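Local coordinates for protein sorting nexin-21 (Mus musculus, PDB 4YMR) that binds membranes enriched in phosphatidylinositol 3-phosphate and phosphatidylinositol 4,5-bisphosphate, may act in intracellular trafficking, and is represented here by its domain-swapped PXB/TPR domain, at residues 25-30 and 64-69; 32-37 and 53-58; 95-100 and 115-120. All coordinates share one frame; numbering follows the deposited sequence.

Contact 1 of 3, residues 25-30 and 64-69; sequences GLYREA and HQELED
Glu66 lays its aliphatic chain on the ring of Tyr27, a CH-pi contact between these two helix ends. Atom CG of Glu66 sits almost exactly on the ring normal, 3.5 Å from the centroid of the Tyr27 ring, and CB of Glu66 covers the rim 3.5 Å from CD2 of Tyr27. The Glu66 chain bends at its second torsion (chi2 -70°), which turns the carboxylate along the ring toward its hydroxyl end, with the two planes 13° apart. Acid and phenol do not bond: OE2 of Glu66 stays 3.9 Å from Tyr27 OH and forms its salt bridge with Lys135 of the second subunit.

The apolar share falls to Leu67. Its CG packs 4.1 Å from Tyr27 CB, while the two methyls lie against Arg28: CD1 is over one face of the guanidinium, and CD2 comes within 3.9 Å of NE. Among the polar groups, the turn after Glu66 is tied at His64 O, which accepts Leu67 N and Asp69 N from opposite faces of its plane. Arg28 NH2 remains 4.9 Å from Asp69 OD2, too far for direct contact.

This surface contact joins the start of helix 27-43 to the end of helix 52-66; Tyr27 also touches Thr22 of helix 12-24, and His64 packs on helix 70-85.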
loop_
_atom_site.group_PDB
_atom_site.type_symbol
_atom_site.label_atom_id
_atom_site.label_comp_id
_atom_site.label_asym_id
_atom_site.label_seq_id
_atom_site.Cartn_x
_atom_site.Cartn_y
_atom_site.Cartn_z
ATOM N N GLY A 25 14.707 2.065 20.416
ATOM C CA GLY A 25 15.158 0.796 20.963
ATOM C C GLY A 25 14.297 0.317 22.116
ATOM O O GLY A 25 14.665 -0.606 22.839
ATOM N N LEU A 26 13.149 0.960 22.299
ATOM C CA LEU A 26 12.199 0.562 23.326
ATOM C C LEU A 26 11.272 -0.533 22.783
ATOM O O LEU A 26 10.086 -0.307 22.554
ATOM C CB LEU A 26 11.403 1.781 23.818
ATOM C CG LEU A 26 12.186 2.849 24.597
ATOM C CD1 LEU A 26 11.352 4.112 24.840
ATOM C CD2 LEU A 26 12.694 2.285 25.918
ATOM N N TYR A 27 11.822 -1.726 22.587
ATOM C CA TYR A 27 11.103 -2.802 21.908
ATOM C C TYR A 27 9.862 -3.303 22.642
ATOM O O TYR A 27 8.824 -3.498 22.017
ATOM C CB TYR A 27 12.046 -3.951 21.536
ATOM C CG TYR A 27 13.152 -3.463 20.635
ATOM C CD1 TYR A 27 12.865 -3.010 19.355
ATOM C CD2 TYR A 27 14.474 -3.411 21.077
ATOM C CE1 TYR A 27 13.854 -2.538 18.527
ATOM C CE2 TYR A 27 15.488 -2.943 20.251
ATOM C CZ TYR A 27 15.170 -2.504 18.969
ATOM O OH TYR A 27 16.150 -2.019 18.119
ATOM N N ARG A 28 9.959 -3.477 23.958
ATOM C CA ARG A 28 8.823 -3.936 24.749
ATOM C C ARG A 28 7.668 -2.924 24.762
ATOM O O ARG A 28 6.498 -3.315 24.652
ATOM C CB ARG A 28 9.256 -4.330 26.166
ATOM C CG ARG A 28 8.188 -5.077 26.955
ATOM C CD ARG A 28 8.807 -6.010 28.002
ATOM N NE ARG A 28 9.378 -7.216 27.406
ATOM C CZ ARG A 28 8.653 -8.238 26.962
ATOM N NH1 ARG A 28 7.334 -8.201 27.043
ATOM N NH2 ARG A 28 9.245 -9.296 26.431
ATOM N N GLU A 29 7.993 -1.635 24.873
ATOM C CA GLU A 29 6.979 -0.575 24.777
ATOM C C GLU A 29 6.349 -0.569 23.385
ATOM O O GLU A 29 5.133 -0.467 23.245
ATOM C CB GLU A 29 7.584 0.805 25.098
ATOM C CG GLU A 29 6.608 1.802 25.750
ATOM C CD GLU A 29 7.264 3.136 26.138
ATOM O OE1 GLU A 29 8.492 3.166 26.401
ATOM O OE2 GLU A 29 6.542 4.161 26.176
ATOM N N ALA A 30 7.188 -0.693 22.356
ATOM C CA ALA A 30 6.738 -0.679 20.960
ATOM C C ALA A 30 5.806 -1.842 20.624
ATOM O O ALA A 30 4.843 -1.665 19.884
ATOM C CB ALA A 30 7.929 -0.669 20.011
ATOM N N HIS A 64 9.547 -8.716 18.390
ATOM C CA HIS A 64 9.638 -10.079 18.891
ATOM C C HIS A 64 11.079 -10.607 18.839
ATOM O O HIS A 64 11.543 -11.190 19.807
ATOM C CB HIS A 64 8.626 -11.000 18.208
ATOM C CG HIS A 64 7.234 -10.839 18.739
ATOM N ND1 HIS A 64 6.124 -10.798 17.918
ATOM C CD2 HIS A 64 6.773 -10.699 20.004
ATOM C CE1 HIS A 64 5.035 -10.651 18.664
ATOM N NE2 HIS A 64 5.405 -10.582 19.931
ATOM N N GLN A 65 11.803 -10.367 17.748
ATOM C CA GLN A 65 13.187 -10.849 17.666
ATOM C C GLN A 65 14.101 -10.240 18.707
ATOM O O GLN A 65 14.962 -10.919 19.258
ATOM C CB GLN A 65 13.776 -10.556 16.302
ATOM C CG GLN A 65 13.423 -11.569 15.261
ATOM C CD GLN A 65 14.051 -11.241 13.938
ATOM O OE1 GLN A 65 15.222 -11.543 13.702
ATOM N NE2 GLN A 65 13.285 -10.598 13.071
ATOM N N GLU A 66 13.921 -8.946 18.947
ATOM C CA GLU A 66 14.704 -8.237 19.950
ATOM C C GLU A 66 14.416 -8.695 21.381
ATOM O O GLU A 66 15.244 -8.452 22.282
ATOM C CB GLU A 66 14.522 -6.714 19.837
ATOM C CG GLU A 66 14.946 -6.132 18.470
ATOM C CD GLU A 66 16.462 -6.150 18.207
ATOM O OE1 GLU A 66 17.240 -6.585 19.077
ATOM O OE2 GLU A 66 16.885 -5.716 17.112
ATOM N N LEU A 67 13.305 -9.413 21.581
ATOM C CA LEU A 67 12.766 -9.641 22.932
ATOM C C LEU A 67 12.827 -11.009 23.698
ATOM O O LEU A 67 12.268 -11.087 24.796
ATOM C CB LEU A 67 11.311 -9.157 22.996
ATOM C CG LEU A 67 11.126 -7.642 23.082
ATOM C CD1 LEU A 67 9.632 -7.335 23.027
ATOM C CD2 LEU A 67 11.778 -7.064 24.337
ATOM N N GLU A 68 13.402 -12.091 23.191
ATOM C CA GLU A 68 13.407 -12.450 21.825
ATOM C C GLU A 68 12.395 -13.608 21.831
ATOM O O GLU A 68 12.592 -14.631 22.499
ATOM C CB GLU A 68 14.771 -12.952 21.431
ATOM C CG GLU A 68 15.413 -13.912 22.428
ATOM C CD GLU A 68 16.433 -14.764 21.734
ATOM O OE1 GLU A 68 16.210 -15.993 21.601
ATOM O OE2 GLU A 68 17.466 -14.192 21.326
ATOM N N ASP A 69 11.257 -13.405 21.183
ATOM C CA ASP A 69 10.371 -14.489 20.894
ATOM C C ASP A 69 10.638 -14.763 19.384
ATOM O O ASP A 69 9.975 -14.188 18.509
ATOM C CB ASP A 69 8.918 -14.049 21.207
ATOM C CG ASP A 69 8.812 -13.178 22.502
ATOM O OD1 ASP A 69 9.353 -13.589 23.546
ATOM O OD2 ASP A 69 8.213 -12.071 22.473
#

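Contact 2 of 3, residues 32-37 and 53-58; sequences ALWANA and PLLTLA
Trp34 and Thr56 bring together two consecutive helices, 27-43 and 52-66, as the roughly antiparallel arms of a helical hairpin in this PXB/TPR domain. The indole is the main side chain reaching across, and tracing it outward shows how one large residue can span the contact between two helices. Its CB lies 4.7 Å from Thr56 CG2, a loose start. The first torsion (chi1 -66°) sets CG opposite the carbonyl carbon, which directs the six-membered ring obliquely toward the backbone of helix 52-66. There CE3 approaches Thr56 CA at 3.9 Å and stands 4.1 Å from Thr56 O. One atom further along, CZ3 comes within 3.9 Å of Leu55 O and 4.2 Å of Leu55 CD2, the methyl that Leu55 holds out with its own CG anti to the backbone N. Atom CH2 of Trp34 lies 4.3 Å from that same methyl, CD2 of Leu55.

The five-membered ring serves a different neighbour: its NE1 is hydrogen-bonded to Thr22 OG1 of helix 12-24, so the indole is fixed at one edge while its benzo part packs. Leu138 of the second subunit also packs on Trp34, which makes the hairpin part of the interface.

With an alanine here, a gap would probably open beside Leu55 CD2 and the Thr56 backbone, and Thr22 OG1 would be left without its indole partner.

Thr56 divides its two branches. OG1 is hydrogen-bonded to Arg52 O and Gln41 NE2, which satisfies this buried hydroxyl on its own helix and on the facing one. The methyl, on the separate branch anti to the backbone N, reaches toward helix 27-43, where CG2 ends 3.4 Å from Trp34 O.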
loop_
_atom_site.group_PDB
_atom_site.type_symbol
_atom_site.label_atom_id
_atom_site.label_comp_id
_atom_site.label_asym_id
_atom_site.label_seq_id
_atom_site.Cartn_x
_atom_site.Cartn_y
_atom_site.Cartn_z
ATOM N N ALA A 32 3.432 -3.732 22.166
ATOM C CA ALA A 32 2.020 -3.560 22.478
ATOM C C ALA A 32 1.308 -2.644 21.467
ATOM O O ALA A 32 0.201 -2.945 21.016
ATOM C CB ALA A 32 1.853 -3.043 23.906
ATOM N N LEU A 33 1.957 -1.540 21.103
ATOM C CA LEU A 33 1.403 -0.598 20.127
ATOM C C LEU A 33 1.220 -1.210 18.728
ATOM O O LEU A 33 0.137 -1.119 18.146
ATOM C CB LEU A 33 2.262 0.668 20.056
ATOM C CG LEU A 33 2.322 1.459 21.362
ATOM C CD1 LEU A 33 3.073 2.769 21.176
ATOM C CD2 LEU A 33 0.913 1.702 21.882
ATOM N N TRP A 34 2.274 -1.816 18.185
ATOM C CA TRP A 34 2.142 -2.574 16.946
ATOM C C TRP A 34 1.016 -3.624 17.033
ATOM O O TRP A 34 0.299 -3.859 16.062
ATOM C CB TRP A 34 3.446 -3.310 16.596
ATOM C CG TRP A 34 4.676 -2.490 16.236
ATOM C CD1 TRP A 34 5.878 -2.501 16.890
ATOM C CD2 TRP A 34 4.831 -1.586 15.132
ATOM N NE1 TRP A 34 6.766 -1.661 16.272
ATOM C CE2 TRP A 34 6.157 -1.083 15.183
ATOM C CE3 TRP A 34 3.988 -1.154 14.094
ATOM C CZ2 TRP A 34 6.660 -0.173 14.251
ATOM C CZ3 TRP A 34 4.487 -0.246 13.165
ATOM C CH2 TRP A 34 5.812 0.238 13.256
ATOM N N ALA A 35 0.893 -4.262 18.194
ATOM C CA ALA A 35 0.021 -5.419 18.382
ATOM C C ALA A 35 -1.455 -5.033 18.351
ATOM O O ALA A 35 -2.267 -5.723 17.745
ATOM C CB ALA A 35 0.351 -6.127 19.693
ATOM N N ASN A 36 -1.792 -3.934 19.017
ATOM C CA ASN A 36 -3.138 -3.380 18.958
ATOM C C ASN A 36 -3.495 -2.788 17.588
ATOM O O ASN A 36 -4.606 -2.985 17.106
ATOM C CB ASN A 36 -3.334 -2.362 20.080
ATOM C CG ASN A 36 -3.247 -3.002 21.455
ATOM O OD1 ASN A 36 -3.775 -4.098 21.682
ATOM N ND2 ASN A 36 -2.566 -2.331 22.375
ATOM N N ALA A 37 -2.555 -2.078 16.965
ATOM C CA ALA A 37 -2.731 -1.613 15.594
ATOM C C ALA A 37 -2.993 -2.778 14.638
ATOM O O ALA A 37 -3.824 -2.671 13.742
ATOM C CB ALA A 37 -1.520 -0.816 15.135
ATOM N N PRO A 53 -0.478 -3.105 6.728
ATOM C CA PRO A 53 -0.378 -4.389 7.428
ATOM C C PRO A 53 1.055 -4.909 7.451
ATOM O O PRO A 53 1.546 -5.292 8.500
ATOM C CB PRO A 53 -1.284 -5.304 6.600
ATOM C CG PRO A 53 -2.284 -4.391 6.049
ATOM C CD PRO A 53 -1.533 -3.149 5.701
ATOM N N LEU A 54 1.717 -4.881 6.304
ATOM C CA LEU A 54 3.099 -5.302 6.197
ATOM C C LEU A 54 4.039 -4.516 7.108
ATOM O O LEU A 54 4.940 -5.096 7.715
ATOM C CB LEU A 54 3.554 -5.249 4.733
ATOM C CG LEU A 54 2.898 -6.332 3.870
ATOM C CD1 LEU A 54 3.309 -6.161 2.416
ATOM C CD2 LEU A 54 3.301 -7.710 4.367
ATOM N N LEU A 55 3.826 -3.203 7.207
ATOM C CA LEU A 55 4.619 -2.375 8.112
ATOM C C LEU A 55 4.395 -2.791 9.572
ATOM O O LEU A 55 5.330 -2.848 10.374
ATOM C CB LEU A 55 4.289 -0.892 7.946
ATOM C CG LEU A 55 5.218 0.004 8.770
ATOM C CD1 LEU A 55 6.433 0.370 7.939
ATOM C CD2 LEU A 55 4.511 1.240 9.251
ATOM N N THR A 56 3.139 -3.070 9.903
ATOM C CA THR A 56 2.776 -3.551 11.216
ATOM C C THR A 56 3.464 -4.870 11.560
ATOM O O THR A 56 4.041 -5.016 12.632
ATOM C CB THR A 56 1.266 -3.746 11.311
ATOM O OG1 THR A 56 0.610 -2.552 10.879
ATOM C CG2 THR A 56 0.870 -4.084 12.728
ATOM N N LEU A 57 3.386 -5.829 10.648
ATOM C CA LEU A 57 4.035 -7.124 10.831
ATOM C C LEU A 57 5.558 -6.992 10.903
ATOM O O LEU A 57 6.237 -7.722 11.638
ATOM C CB LEU A 57 3.644 -8.060 9.698
ATOM C CG LEU A 57 2.201 -8.543 9.733
ATOM C CD1 LEU A 57 1.828 -9.179 8.405
ATOM C CD2 LEU A 57 2.017 -9.518 10.864
ATOM N N ALA A 58 6.103 -6.057 10.145
ATOM C CA ALA A 58 7.534 -5.822 10.261
ATOM C C ALA A 58 7.862 -5.305 11.681
ATOM O O ALA A 58 8.872 -5.691 12.265
ATOM C CB ALA A 58 8.041 -4.870 9.159
#

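Contact 3 of 3, residues 95-100 and 115-120; sequences PFLEAH and EAQLQA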
loop_
_atom_site.group_PDB
_atom_site.type_symbol
_atom_site.label_atom_id
_atom_site.label_comp_id
_atom_site.label_asym_id
_atom_site.label_seq_id
_atom_site.Cartn_x
_atom_site.Cartn_y
_atom_site.Cartn_z
ATOM N N PRO A 95 -11.118 0.965 -8.930
ATOM C CA PRO A 95 -11.664 2.312 -9.141
ATOM C C PRO A 95 -11.030 3.059 -10.311
ATOM O O PRO A 95 -11.718 3.826 -10.999
ATOM C CB PRO A 95 -11.338 3.029 -7.829
ATOM C CG PRO A 95 -11.254 1.965 -6.829
ATOM C CD PRO A 95 -10.717 0.776 -7.525
ATOM N N PHE A 96 -9.736 2.848 -10.524
ATOM C CA PHE A 96 -9.061 3.425 -11.683
ATOM C C PHE A 96 -9.420 2.761 -13.021
ATOM O O PHE A 96 -9.646 3.459 -14.015
ATOM C CB PHE A 96 -7.544 3.533 -11.472
ATOM C CG PHE A 96 -7.129 4.770 -10.726
ATOM C CD1 PHE A 96 -7.273 6.033 -11.303
ATOM C CD2 PHE A 96 -6.605 4.679 -9.453
ATOM C CE1 PHE A 96 -6.897 7.176 -10.605
ATOM C CE2 PHE A 96 -6.238 5.807 -8.755
ATOM C CZ PHE A 96 -6.384 7.059 -9.330
ATOM N N LEU A 97 -9.487 1.431 -13.050
ATOM C CA LEU A 97 -9.965 0.753 -14.249
ATOM C C LEU A 97 -11.316 1.320 -14.657
ATOM O O LEU A 97 -11.504 1.694 -15.807
ATOM C CB LEU A 97 -10.007 -0.776 -14.082
ATOM C CG LEU A 97 -8.629 -1.464 -14.057
ATOM C CD1 LEU A 97 -8.727 -2.955 -13.820
ATOM C CD2 LEU A 97 -7.815 -1.197 -15.333
ATOM N N GLU A 98 -12.236 1.425 -13.702
ATOM C CA GLU A 98 -13.574 1.948 -13.975
ATOM C C GLU A 98 -13.535 3.406 -14.465
ATOM O O GLU A 98 -14.215 3.770 -15.426
ATOM C CB GLU A 98 -14.484 1.795 -12.745
ATOM C CG GLU A 98 -15.825 2.527 -12.834
ATOM C CD GLU A 98 -16.753 1.931 -13.882
ATOM O OE1 GLU A 98 -16.991 0.704 -13.842
ATOM O OE2 GLU A 98 -17.248 2.685 -14.752
ATOM N N ALA A 99 -12.726 4.232 -13.817
ATOM C CA ALA A 99 -12.618 5.628 -14.212
ATOM C C ALA A 99 -11.996 5.730 -15.600
ATOM O O ALA A 99 -12.353 6.600 -16.387
ATOM C CB ALA A 99 -11.805 6.409 -13.197
ATOM N N HIS A 100 -11.068 4.825 -15.891
ATOM C CA HIS A 100 -10.432 4.755 -17.209
ATOM C C HIS A 100 -11.373 4.294 -18.318
ATOM O O HIS A 100 -11.309 4.810 -19.434
ATOM C CB HIS A 100 -9.199 3.845 -17.172
ATOM C CG HIS A 100 -8.302 3.996 -18.361
ATOM N ND1 HIS A 100 -8.326 3.118 -19.425
ATOM C CD2 HIS A 100 -7.361 4.924 -18.652
ATOM C CE1 HIS A 100 -7.431 3.503 -20.320
ATOM N NE2 HIS A 100 -6.830 4.588 -19.880
ATOM N N GLU A 115 -11.430 -2.727 -19.826
ATOM C CA GLU A 115 -12.638 -3.510 -19.603
ATOM C C GLU A 115 -12.267 -4.935 -19.250
ATOM O O GLU A 115 -12.588 -5.420 -18.171
ATOM C CB GLU A 115 -13.496 -3.520 -20.862
ATOM C CG GLU A 115 -14.943 -3.172 -20.643
ATOM C CD GLU A 115 -15.611 -2.732 -21.930
ATOM O OE1 GLU A 115 -15.421 -3.412 -22.964
ATOM O OE2 GLU A 115 -16.306 -1.694 -21.912
ATOM N N ALA A 116 -11.577 -5.598 -20.172
ATOM C CA ALA A 116 -11.225 -7.003 -20.016
ATOM C C ALA A 116 -10.506 -7.267 -18.707
ATOM O O ALA A 116 -10.621 -8.352 -18.141
ATOM C CB ALA A 116 -10.376 -7.474 -21.182
ATOM N N GLN A 117 -9.783 -6.267 -18.218
ATOM C CA GLN A 117 -9.048 -6.416 -16.966
ATOM C C GLN A 117 -9.982 -6.293 -15.770
ATOM O O GLN A 117 -9.807 -6.987 -14.774
ATOM C CB GLN A 117 -7.914 -5.395 -16.869
ATOM C CG GLN A 117 -7.050 -5.559 -15.618
ATOM C CD GLN A 117 -5.832 -4.642 -15.610
ATOM O OE1 GLN A 117 -5.471 -4.050 -16.636
ATOM N NE2 GLN A 117 -5.193 -4.525 -14.450
ATOM N N LEU A 118 -10.966 -5.403 -15.877
ATOM C CA LEU A 118 -11.995 -5.257 -14.845
ATOM C C LEU A 118 -12.980 -6.443 -14.836
ATOM O O LEU A 118 -13.589 -6.729 -13.818
ATOM C CB LEU A 118 -12.746 -3.923 -14.990
ATOM C CG LEU A 118 -13.727 -3.563 -13.860
ATOM C CD1 LEU A 118 -12.992 -3.390 -12.537
ATOM C CD2 LEU A 118 -14.551 -2.325 -14.177
ATOM N N GLN A 119 -13.130 -7.133 -15.963
ATOM C CA GLN A 119 -14.017 -8.293 -16.013
ATOM C C GLN A 119 -13.284 -9.590 -15.690
ATOM O O GLN A 119 -13.853 -10.673 -15.809
ATOM C CB GLN A 119 -14.677 -8.417 -17.376
ATOM C CG GLN A 119 -15.519 -7.237 -17.751
ATOM C CD GLN A 119 -15.851 -7.256 -19.209
ATOM O OE1 GLN A 119 -15.571 -8.237 -19.897
ATOM N NE2 GLN A 119 -16.441 -6.169 -19.705
ATOM N N ALA A 120 -12.020 -9.480 -15.301
ATOM C CA ALA A 120 -11.257 -10.640 -14.878
ATOM C C ALA A 120 -11.091 -10.575 -13.377
ATOM O O ALA A 120 -11.075 -11.605 -12.701
ATOM C CB ALA A 120 -9.904 -10.674 -15.565
#
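The methyls of Leu97 meet the chain of Gln117 crosswise, at about a right angle, where helix 93-106 faces helix 112-122. The apolar contacts come first. Leu97 points its isobutyl group at the facing helix, and CD1 rests 3.6 Å from Gln117 CG, so the leucine methyls meet the glutamine along its length. Gln117, at the border of the contact, makes this possible by standing straight: its CG is anti to the backbone N (chi1 -176°) and the chain stays extended beyond it. Leu118 completes the apolar layer from the next position, with its CD1 4.3 Å from Leu97 CB. The same methyl that meets Gln117, CD1 of Leu97, also lies 3.9 Å from the backbone N of Leu118.

Contacts between polar groups and methyls form the second class. The amide atoms of Gln117 also touch the methyls, with OE1 3.9 Å from Leu97 CD2 and NE2 at a similar distance from CD1, a van der Waals fit in which no bond is made. Glu98 bends at its second torsion (chi2 68°), which carries OE1 to within 3.9 Å of Leu118 CD2. Its other oxygen, OE2, is salt-bridged to Arg102 of the same helix, so one oxygen is engaged by a charge while the other touches the Leu118 methyl.

Pro131 touches both Glu98 and Leu118, and Leu81 of the second subunit packs on Leu97.

The short axes pass 9.5 Å apart, their N-to-C directions 144° from each other. Such a hairpin of consecutive, roughly antiparallel helices, packed here through Leu97 and Leu118, is the architecture on which TPR-type helical domains are built.

In the fold
Contacts 1 and 2 belong to one helical hairpin, since both join helix 27-43 to helix 52-66. Contact 2 is nested within the loop closed by contact 1, and their centres lie about 12 Å apart: contact 2 is buried, contact 1 sits at the surface end. Contact 3 comes later in the chain, between helices 93-106 and 112-122, on the opposite side of the chain's centre, its centre about 32 Å from that of contact 2 and about 43 Å from that of contact 1. The chain thus forms two separated helical lobes, and all three contacts touch the second subunit, as fits the domain-swapped assembly seen in the crystal.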